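Local coordinates for RNA pseudouridylate synthase domain-containing protein 1 (Homo sapiens, PDB 5VBB) that probably isomerises uridine to pseudouridine in RNA, at residues S71-V76 with V222-P227; R94-Y99 with Q252-T257; T146-L151 with V178-L183; L166-L169 with Q175-V178. All coordinates share one frame; numbering follows the deposited sequence. Where two conformers were deposited one is given.

Contact 1: S71-V76 with V222-P227; sequences SGALCV and VEVCTP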
# COMPACT_ATOMS: atom_id res chain seq x y z
N SER A 71 2.88 1.75 5.23
CA SER A 71 1.94 1.92 6.34
C SER A 71 0.53 1.50 5.91
O SER A 71 0.24 1.31 4.73
CB SER A 71 1.92 3.38 6.79
OG SER A 71 1.66 4.28 5.72
N GLY A 72 -0.37 1.38 6.87
CA GLY A 72 -1.77 1.17 6.55
C GLY A 72 -2.50 -0.06 7.02
O GLY A 72 -2.04 -0.79 7.91
N ALA A 73 -3.68 -0.25 6.39
CA ALA A 73 -4.70 -1.25 6.74
C ALA A 73 -4.18 -2.69 6.73
O ALA A 73 -3.76 -3.20 5.71
CB ALA A 73 -5.89 -1.15 5.81
N LEU A 74 -4.20 -3.30 7.90
CA LEU A 74 -3.78 -4.67 8.09
C LEU A 74 -4.78 -5.36 9.01
O LEU A 74 -4.96 -4.95 10.15
CB LEU A 74 -2.39 -4.67 8.66
CG LEU A 74 -1.69 -6.02 8.83
CD1 LEU A 74 -1.69 -6.81 7.56
CD2 LEU A 74 -0.28 -5.80 9.24
N CYS A 75 -5.49 -6.34 8.46
CA CYS A 75 -6.53 -7.08 9.14
C CYS A 75 -5.99 -8.32 9.91
O CYS A 75 -5.30 -9.14 9.34
CB CYS A 75 -7.60 -7.48 8.15
SG CYS A 75 -8.99 -8.34 8.91
N VAL A 76 -6.37 -8.44 11.19
CA VAL A 76 -5.97 -9.51 12.11
C VAL A 76 -7.25 -10.23 12.51
O VAL A 76 -8.19 -9.57 12.93
CB VAL A 76 -5.27 -8.89 13.36
CG1 VAL A 76 -4.80 -9.96 14.31
CG2 VAL A 76 -4.13 -7.94 12.95
N VAL A 222 -15.53 -6.67 6.46
CA VAL A 222 -14.51 -5.85 7.10
C VAL A 222 -14.14 -4.81 6.09
O VAL A 222 -13.52 -5.17 5.10
CB VAL A 222 -13.28 -6.68 7.53
CG1 VAL A 222 -12.19 -5.78 8.15
CG2 VAL A 222 -13.67 -7.82 8.45
N GLU A 223 -14.56 -3.54 6.29
CA GLU A 223 -14.27 -2.51 5.31
C GLU A 223 -13.70 -1.29 6.00
O GLU A 223 -14.34 -0.73 6.91
CB GLU A 223 -15.55 -2.19 4.55
CG GLU A 223 -15.44 -1.02 3.59
CD GLU A 223 -16.69 -0.81 2.78
OE1 GLU A 223 -17.76 -1.34 3.15
OE2 GLU A 223 -16.60 -0.12 1.73
N VAL A 224 -12.51 -0.86 5.61
CA VAL A 224 -11.93 0.29 6.25
C VAL A 224 -11.35 1.20 5.22
O VAL A 224 -10.92 0.79 4.13
CB VAL A 224 -10.90 -0.02 7.41
CG1 VAL A 224 -11.36 -1.20 8.25
CG2 VAL A 224 -9.50 -0.28 6.89
N CYS A 225 -11.39 2.47 5.58
CA CYS A 225 -10.81 3.56 4.86
C CYS A 225 -10.10 4.39 5.90
O CYS A 225 -10.73 5.12 6.64
CB CYS A 225 -11.88 4.35 4.14
SG CYS A 225 -11.21 5.31 2.80
N THR A 226 -8.79 4.17 6.01
CA THR A 226 -7.99 4.82 7.02
C THR A 226 -7.79 6.31 6.73
O THR A 226 -7.96 6.74 5.58
CB THR A 226 -6.55 4.23 7.08
OG1 THR A 226 -5.81 4.74 5.97
CG2 THR A 226 -6.51 2.73 7.13
N PRO A 227 -7.30 7.08 7.73
CA PRO A 227 -6.94 8.48 7.46
C PRO A 227 -5.82 8.58 6.43
O PRO A 227 -4.98 7.69 6.31
CB PRO A 227 -6.44 8.99 8.81
CG PRO A 227 -7.02 8.08 9.82
CD PRO A 227 -7.04 6.74 9.14

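Contact 2: R94-Y99 with Q252-T257; sequences RVTKAY and QALRAT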
# COMPACT_ATOMS: atom_id res chain seq x y z
N ARG A 94 -11.40 -12.28 -3.69
CA ARG A 94 -12.63 -11.48 -3.49
C ARG A 94 -12.36 -10.22 -2.64
O ARG A 94 -13.31 -9.50 -2.33
CB ARG A 94 -13.71 -12.35 -2.85
CG ARG A 94 -14.06 -13.56 -3.73
CD ARG A 94 -15.32 -14.27 -3.30
NE ARG A 94 -15.11 -15.08 -2.08
CZ ARG A 94 -15.44 -14.73 -0.84
NH1 ARG A 94 -15.22 -15.57 0.17
NH2 ARG A 94 -16.00 -13.55 -0.59
N VAL A 95 -11.09 -9.92 -2.32
CA VAL A 95 -10.73 -8.74 -1.49
C VAL A 95 -10.49 -7.52 -2.37
O VAL A 95 -9.95 -7.65 -3.46
CB VAL A 95 -9.51 -9.07 -0.62
CG1 VAL A 95 -8.90 -7.83 0.07
CG2 VAL A 95 -9.87 -10.16 0.39
N THR A 96 -10.90 -6.32 -1.88
CA THR A 96 -10.65 -5.06 -2.57
C THR A 96 -9.63 -4.27 -1.74
O THR A 96 -9.78 -4.15 -0.52
CB THR A 96 -11.94 -4.27 -2.77
OG1 THR A 96 -12.84 -5.09 -3.50
CG2 THR A 96 -11.72 -2.97 -3.53
N LYS A 97 -8.61 -3.71 -2.41
CA LYS A 97 -7.60 -2.90 -1.75
C LYS A 97 -7.28 -1.69 -2.58
O LYS A 97 -7.26 -1.79 -3.79
CB LYS A 97 -6.29 -3.68 -1.61
CG LYS A 97 -6.33 -4.98 -0.86
CD LYS A 97 -4.92 -5.42 -0.48
CE LYS A 97 -4.87 -6.81 0.09
NZ LYS A 97 -3.48 -7.33 0.22
N ALA A 98 -6.97 -0.56 -1.93
CA ALA A 98 -6.46 0.63 -2.58
C ALA A 98 -5.43 1.29 -1.68
O ALA A 98 -5.45 1.16 -0.44
CB ALA A 98 -7.57 1.61 -2.95
N TYR A 99 -4.48 1.96 -2.32
CA TYR A 99 -3.37 2.59 -1.63
C TYR A 99 -3.26 4.00 -2.07
O TYR A 99 -3.68 4.33 -3.18
CB TYR A 99 -2.05 1.90 -2.01
CG TYR A 99 -1.94 0.45 -1.64
CD1 TYR A 99 -2.74 -0.51 -2.26
CD2 TYR A 99 -1.03 0.02 -0.67
CE1 TYR A 99 -2.69 -1.84 -1.88
CE2 TYR A 99 -0.93 -1.32 -0.32
CZ TYR A 99 -1.78 -2.25 -0.93
OH TYR A 99 -1.68 -3.58 -0.68
N GLN A 252 -15.97 7.17 -2.46
CA GLN A 252 -17.36 6.79 -2.72
C GLN A 252 -17.46 5.79 -3.90
O GLN A 252 -18.23 4.85 -3.86
CB GLN A 252 -18.25 8.02 -3.03
CG GLN A 252 -18.40 9.00 -1.88
CD GLN A 252 -18.99 8.34 -0.68
OE1 GLN A 252 -20.06 7.74 -0.75
NE2 GLN A 252 -18.24 8.30 0.41
N ALA A 253 -16.63 5.95 -4.94
CA ALA A 253 -16.66 4.99 -6.06
C ALA A 253 -16.08 3.63 -5.65
O ALA A 253 -16.62 2.59 -6.01
CB ALA A 253 -15.92 5.54 -7.29
N LEU A 254 -15.03 3.64 -4.84
CA LEU A 254 -14.44 2.41 -4.32
C LEU A 254 -15.44 1.62 -3.53
O LEU A 254 -15.61 0.44 -3.77
CB LEU A 254 -13.25 2.71 -3.37
CG LEU A 254 -11.88 2.80 -3.98
CD1 LEU A 254 -10.90 3.30 -2.96
CD2 LEU A 254 -11.38 1.41 -4.48
N ARG A 255 -16.13 2.28 -2.61
CA ARG A 255 -17.13 1.66 -1.70
C ARG A 255 -18.26 1.01 -2.46
O ARG A 255 -18.72 -0.08 -2.07
CB ARG A 255 -17.68 2.70 -0.71
CG ARG A 255 -16.65 3.19 0.31
CD ARG A 255 -17.24 4.22 1.28
NE ARG A 255 -16.54 4.23 2.57
CZ ARG A 255 -16.20 5.30 3.29
NH1 ARG A 255 -15.56 5.15 4.45
NH2 ARG A 255 -16.47 6.53 2.85
N ALA A 256 -18.70 1.66 -3.56
CA ALA A 256 -19.80 1.17 -4.41
C ALA A 256 -19.39 0.13 -5.42
O ALA A 256 -20.28 -0.50 -6.01
CB ALA A 256 -20.44 2.32 -5.14
N THR A 257 -18.09 -0.10 -5.62
CA THR A 257 -17.66 -1.10 -6.60
C THR A 257 -17.97 -2.52 -6.13
O THR A 257 -17.66 -2.86 -5.00
CB THR A 257 -16.17 -0.95 -6.93
OG1 THR A 257 -15.94 0.39 -7.39
CG2 THR A 257 -15.71 -1.92 -8.03

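Contact 3: T146-L151 with V178-L183; sequences TDLVVL and VHCSAL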
# COMPACT_ATOMS: atom_id res chain seq x y z
N THR A 146 -2.34 -2.88 -12.15
CA THR A 146 -2.46 -1.77 -11.22
C THR A 146 -3.15 -0.62 -11.91
O THR A 146 -2.69 -0.14 -12.95
CB THR A 146 -1.11 -1.26 -10.67
OG1 THR A 146 -0.42 -2.29 -10.01
CG2 THR A 146 -1.28 -0.12 -9.67
N ASP A 147 -4.24 -0.18 -11.33
CA ASP A 147 -4.97 0.99 -11.78
C ASP A 147 -4.47 2.20 -10.99
O ASP A 147 -4.54 2.21 -9.77
CB ASP A 147 -6.45 0.75 -11.58
CG ASP A 147 -7.36 1.86 -12.01
OD1 ASP A 147 -7.03 2.56 -12.98
OD2 ASP A 147 -8.46 1.96 -11.44
N LEU A 148 -3.98 3.20 -11.67
CA LEU A 148 -3.40 4.41 -11.04
C LEU A 148 -4.27 5.60 -11.42
O LEU A 148 -4.41 5.89 -12.61
CB LEU A 148 -1.97 4.61 -11.56
CG LEU A 148 -1.13 5.77 -11.03
CD1 LEU A 148 0.34 5.48 -11.17
CD2 LEU A 148 -1.40 7.12 -11.78
N VAL A 149 -4.72 6.36 -10.44
CA VAL A 149 -5.50 7.60 -10.62
C VAL A 149 -4.68 8.76 -9.99
O VAL A 149 -4.36 8.74 -8.79
CB VAL A 149 -6.91 7.46 -9.98
CG1 VAL A 149 -7.71 8.75 -10.13
CG2 VAL A 149 -7.68 6.30 -10.60
N VAL A 150 -4.42 9.79 -10.78
CA VAL A 150 -3.66 10.94 -10.29
C VAL A 150 -4.60 11.86 -9.50
O VAL A 150 -5.60 12.29 -10.04
CB VAL A 150 -2.95 11.69 -11.43
CG1 VAL A 150 -2.15 12.85 -10.90
CG2 VAL A 150 -2.03 10.77 -12.22
N LEU A 151 -4.26 12.15 -8.23
CA LEU A 151 -5.08 12.99 -7.37
C LEU A 151 -4.62 14.43 -7.43
O LEU A 151 -5.44 15.34 -7.57
CB LEU A 151 -5.02 12.49 -5.93
CG LEU A 151 -5.48 11.08 -5.70
CD1 LEU A 151 -5.12 10.65 -4.29
CD2 LEU A 151 -6.97 10.92 -6.07
N VAL A 178 6.96 -1.71 -7.91
CA VAL A 178 7.60 -2.09 -9.17
C VAL A 178 6.92 -1.39 -10.35
O VAL A 178 7.60 -0.90 -11.27
CB VAL A 178 7.61 -3.61 -9.32
CG1 VAL A 178 8.06 -4.05 -10.73
CG2 VAL A 178 8.49 -4.23 -8.24
N HIS A 179 5.58 -1.41 -10.36
CA HIS A 179 4.81 -0.81 -11.44
C HIS A 179 5.05 0.71 -11.56
O HIS A 179 5.18 1.21 -12.67
CB HIS A 179 3.32 -1.10 -11.28
CG HIS A 179 2.83 -2.34 -11.98
ND1 HIS A 179 1.55 -2.80 -11.77
CD2 HIS A 179 3.44 -3.17 -12.86
CE1 HIS A 179 1.43 -3.90 -12.51
NE2 HIS A 179 2.53 -4.11 -13.23
N CYS A 180 5.04 1.43 -10.44
CA CYS A 180 5.24 2.90 -10.47
C CYS A 180 6.67 3.26 -10.93
O CYS A 180 6.85 4.12 -11.80
CB CYS A 180 4.91 3.49 -9.11
SG CYS A 180 3.14 3.39 -8.72
N SER A 181 7.66 2.50 -10.46
CA SER A 181 9.05 2.65 -10.87
C SER A 181 9.21 2.34 -12.36
O SER A 181 9.92 3.07 -13.06
CB SER A 181 9.95 1.75 -10.03
OG SER A 181 11.30 1.82 -10.47
N ALA A 182 8.52 1.31 -12.86
CA ALA A 182 8.54 0.93 -14.27
C ALA A 182 7.95 2.03 -15.18
O ALA A 182 8.35 2.13 -16.33
CB ALA A 182 7.77 -0.36 -14.48
N LEU A 183 6.96 2.81 -14.68
CA LEU A 183 6.40 3.95 -15.43
C LEU A 183 7.37 5.14 -15.46
O LEU A 183 7.05 6.13 -16.11
CB LEU A 183 5.12 4.52 -14.77
CG LEU A 183 3.82 3.82 -14.91
CD1 LEU A 183 2.71 4.66 -14.21
CD2 LEU A 183 3.49 3.57 -16.35

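Contact 4: L166-L169 with Q175-V178; sequences LKPL and QLRV. With SO4 (sulfate ion), chain B.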
# COMPACT_ATOMS: atom_id res chain seq x y z
N LEU A 166 -3.85 4.11 -5.90
CA LEU A 166 -3.48 2.89 -6.61
C LEU A 166 -4.39 1.78 -6.23
O LEU A 166 -4.56 1.51 -5.04
CB LEU A 166 -2.06 2.48 -6.27
CG LEU A 166 -0.99 3.52 -6.64
CD1 LEU A 166 0.26 3.31 -5.87
CD2 LEU A 166 -0.72 3.54 -8.11
N LYS A 167 -5.00 1.11 -7.21
CA LYS A 167 -5.87 -0.03 -6.94
C LYS A 167 -5.30 -1.23 -7.66
O LYS A 167 -5.40 -1.34 -8.88
CB LYS A 167 -7.29 0.27 -7.40
CG LYS A 167 -8.30 -0.79 -6.95
CD LYS A 167 -9.62 -0.57 -7.62
CE LYS A 167 -10.56 -1.70 -7.36
NZ LYS A 167 -11.84 -1.49 -8.06
N PRO A 168 -4.61 -2.13 -6.94
CA PRO A 168 -4.12 -3.33 -7.61
C PRO A 168 -5.25 -4.34 -7.78
O PRO A 168 -6.05 -4.50 -6.87
CB PRO A 168 -3.08 -3.87 -6.65
CG PRO A 168 -3.50 -3.41 -5.27
CD PRO A 168 -4.36 -2.17 -5.49
N LEU A 169 -5.30 -5.02 -8.91
CA LEU A 169 -6.25 -6.11 -9.13
C LEU A 169 -5.54 -7.44 -9.05
O LEU A 169 -6.18 -8.45 -9.27
CB LEU A 169 -6.98 -5.95 -10.46
CG LEU A 169 -7.88 -4.70 -10.53
CD1 LEU A 169 -8.54 -4.56 -11.87
CD2 LEU A 169 -8.96 -4.74 -9.44
N GLN A 175 4.27 -5.16 -5.94
CA GLN A 175 3.59 -4.76 -7.19
C GLN A 175 3.52 -3.28 -7.44
O GLN A 175 3.89 -2.82 -8.52
CB GLN A 175 2.16 -5.25 -7.19
CG GLN A 175 1.42 -4.86 -8.45
CD GLN A 175 0.22 -5.70 -8.75
OE1 GLN A 175 0.21 -6.93 -8.58
NE2 GLN A 175 -0.84 -5.07 -9.22
N LEU A 176 3.02 -2.54 -6.47
CA LEU A 176 2.79 -1.10 -6.65
C LEU A 176 4.11 -0.38 -6.82
O LEU A 176 4.24 0.49 -7.67
CB LEU A 176 2.03 -0.55 -5.42
CG LEU A 176 0.72 -1.25 -5.14
CD1 LEU A 176 0.12 -0.78 -3.87
CD2 LEU A 176 -0.25 -1.10 -6.29
N ARG A 177 5.11 -0.79 -6.05
CA ARG A 177 6.41 -0.15 -6.13
C ARG A 177 7.10 -0.46 -7.43
O ARG A 177 7.75 0.41 -8.01
CB ARG A 177 7.29 -0.61 -4.97
CG ARG A 177 6.76 -0.15 -3.62
CD ARG A 177 7.25 -1.06 -2.52
NE ARG A 177 8.67 -0.80 -2.26
CZ ARG A 177 9.39 -1.38 -1.31
NH1 ARG A 177 8.85 -2.30 -0.52
NH2 ARG A 177 10.66 -1.05 -1.15
N VAL A 178 6.96 -1.71 -7.91
CA VAL A 178 7.60 -2.09 -9.17
C VAL A 178 6.92 -1.39 -10.35
O VAL A 178 7.60 -0.90 -11.27
CB VAL A 178 7.61 -3.61 -9.32
CG1 VAL A 178 8.06 -4.05 -10.73
CG2 VAL A 178 8.49 -4.23 -8.24
S SO4 B . 10.63 -3.25 2.48
O1 SO4 B . 10.82 -3.36 1.02
O2 SO4 B . 10.87 -4.58 3.06
O3 SO4 B . 11.52 -2.27 3.05
O4 SO4 B . 9.27 -2.81 2.77

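Contact 1: S71-V76 with V222-P227
With a chi1 of -39°, Val-224 places CG2 in the crowded position between its backbone N and carbonyl carbon, and from there this methyl meets Ala-73 CB at 3.9 Å. Thr-226 has the reverse division of labour: chi1 of 76° puts OG1 between N and C and swings CG2 to the side of the backbone N, where it approaches the same Ala-73 CB at 4.1 Å. Farther along, Cys-75 SG and Val-222 CG1 meet at 4.2 Å. Every second residue takes part: Ala-73 and Cys-75 against Val-222, Val-224 and, just past the strand end, Thr-226. They join two sheets: strand 73-77 pairs with strand 18-23, while strand 221-225 pairs with strand 208-216, and Val-20 and Phe-18 pack into the same apolar layer. At Gly-72 the chain turns a corner, Ser-71 before it bonding Ala-210 of strand 208-216 and Leu-74 after it Val-21 of strand 18-23. The backbone angles of Gly-72 would jam a CB against the carbonyl O of Ser-71, which accounts for a glycine. At the polar end His-209 bridges the segments, its ND1 bonding Ser-71 OG and its NE2 Thr-226 OG1.

Contact 2: R94-Y99 with Q252-T257
Leu-254 meets Ala-98 and Thr-96 purely through aliphatic carbons, with no flat group between the segments; the guanidinium of Arg-255, on the helix face turned from the strand, has Gln-252 NE2 at its edge and in its plane. Both Leu-254 methyls face Ala-98 CB: Leu-254 CD1 lies 3.7 Å from Ala-98 CB, and Leu-254 CD2 lies 4.1 Å from Ala-98 CB. The leucine therefore presents its forked end, not a single methyl, to the alanine, and the CA atoms of Ala-98 and Leu-254, the nearest such pair, are 8.4 Å apart. Thr-96 adds a looser touch, its CG2 standing 4.5 Å from Leu-254 CD2. Near the helix end Thr-257 OG1 donates to the carbonyl O of Ala-253 at 2.7 Å, approaching from 35° above the carbonyl plane, and Thr-257 N bonds Leu-254 O at 3.1 Å, which ties Thr-257 back to the last turn. Helix 247-256 thus lies against one face of the large antiparallel sheet: Leu-254 and Thr-257 also touch Lys-167 of strand 159-168, strand 96-104 runs between that strand and strand 208-216, and helix 80-91 packs on Val-95 and Lys-97.

Contact 3: T146-L151 with V178-L183
Thr-146 OG1 and His-179 ND1 lie 2.7 Å apart in a hydrogen bond that fixes helix 175-182 to strand 146-156, within the helix-on-antiparallel-sheet packing of the pseudouridine synthase domain. The hydroxyl sits at the edge of the imidazole and in its plane, as a bond to the ring nitrogen needs, and Thr-146 CB follows to 3.3 Å from His-179 ND1. A chi1 of -59° sets OG1 beside the threonine's own backbone N, facing ND1; the two side chains run past one another in opposite senses. Two residues along the strand the chemistry turns apolar. Leu-148, its CG anti to the backbone N, sends CD1 tip to tip against Leu-183 CD1 at 3.9 Å, and the same methyl stands 4.3 Å from Cys-180 SG.

A second shell holds these groups. Thr-146 OG1 is also bonded to Gln-175 NE2, one helical turn before His-179, while the other ring nitrogen, NE2, bonds the carbonyl O of His-116, so the imidazole is gripped on both nitrogens. A phenylalanine in place of His-179 would probably deprive Thr-146 OG1 of its ring-nitrogen partner and leave the His-116 carbonyl without this donor, the ring then being freer to shift. Ile-114 packs on Leu-148, His-179 and Leu-183 alike. Leu-183 itself is held by its backbone: N bonds His-179 O at 3.1 Å and, weakly, Cys-180 O at 3.2 Å.

Contact 4: L166-L169 with Q175-V178
The passage from strand 159-168 through a short loop into helix 175-182, which carries an arginine to the presumed active site, is packed together by Leu-176 against Leu-166 and Pro-168. Leu-176 CD2 lies 4.0 Å from Leu-166 CB and equally 4.0 Å from Pro-168 CB, and the leucine side chain lies slantwise across that of Pro-168. On the helix's first turn Gln-175 stretches out, CG anti to the backbone N, until NE2 rests 3.6 Å from Pro-168 CB, a packing contact. Its amide is held by other partners: OE1 takes bonds from Thr-170 OG1 and Arg-172 N in the loop.

Arg-177 points from the helix the other way. Its guanidinium pairs with Asp-67, assigned by similarity as the active-site residue, through NH1, and with Asp-190 through NH2. A leucine at Arg-177 would probably leave both carboxylates without this positive mate and remove the grip on the bound anion. That anion is a sulfate, probably from the crystallisation liquor, bonded also by Ser-69 OG. A bend at chi3 (75°) helps turn the guanidinium edge toward it: O1 lies in the group's plane, 2.7 Å from NH1 with an N-H...O angle of 159°, and weakly bonded to NH2 at 3.2 Å.

How the contacts relate
All four contacts are buried and reach the large antiparallel sheet, but they differ in what they press against it. Contact 1 brings a strand of the four-stranded sheet onto it, contact 2 the C-terminal helix, and contacts 3 and 4 successive turns of helix 175-182, which share Val-178. Contacts 1 and 2 are almost wholly apolar and lie away from the annotated site; they touch where Glu-223 and Cys-225 pack on Arg-255. Contact 3 adds a buried polar bond, and contact 4 adds charge as it nears Asp-67. Tyr-99 joins contacts 2 and 4, its O probably bonding Leu-166 N while CG packs 3.3 Å from Leu-176 CD1.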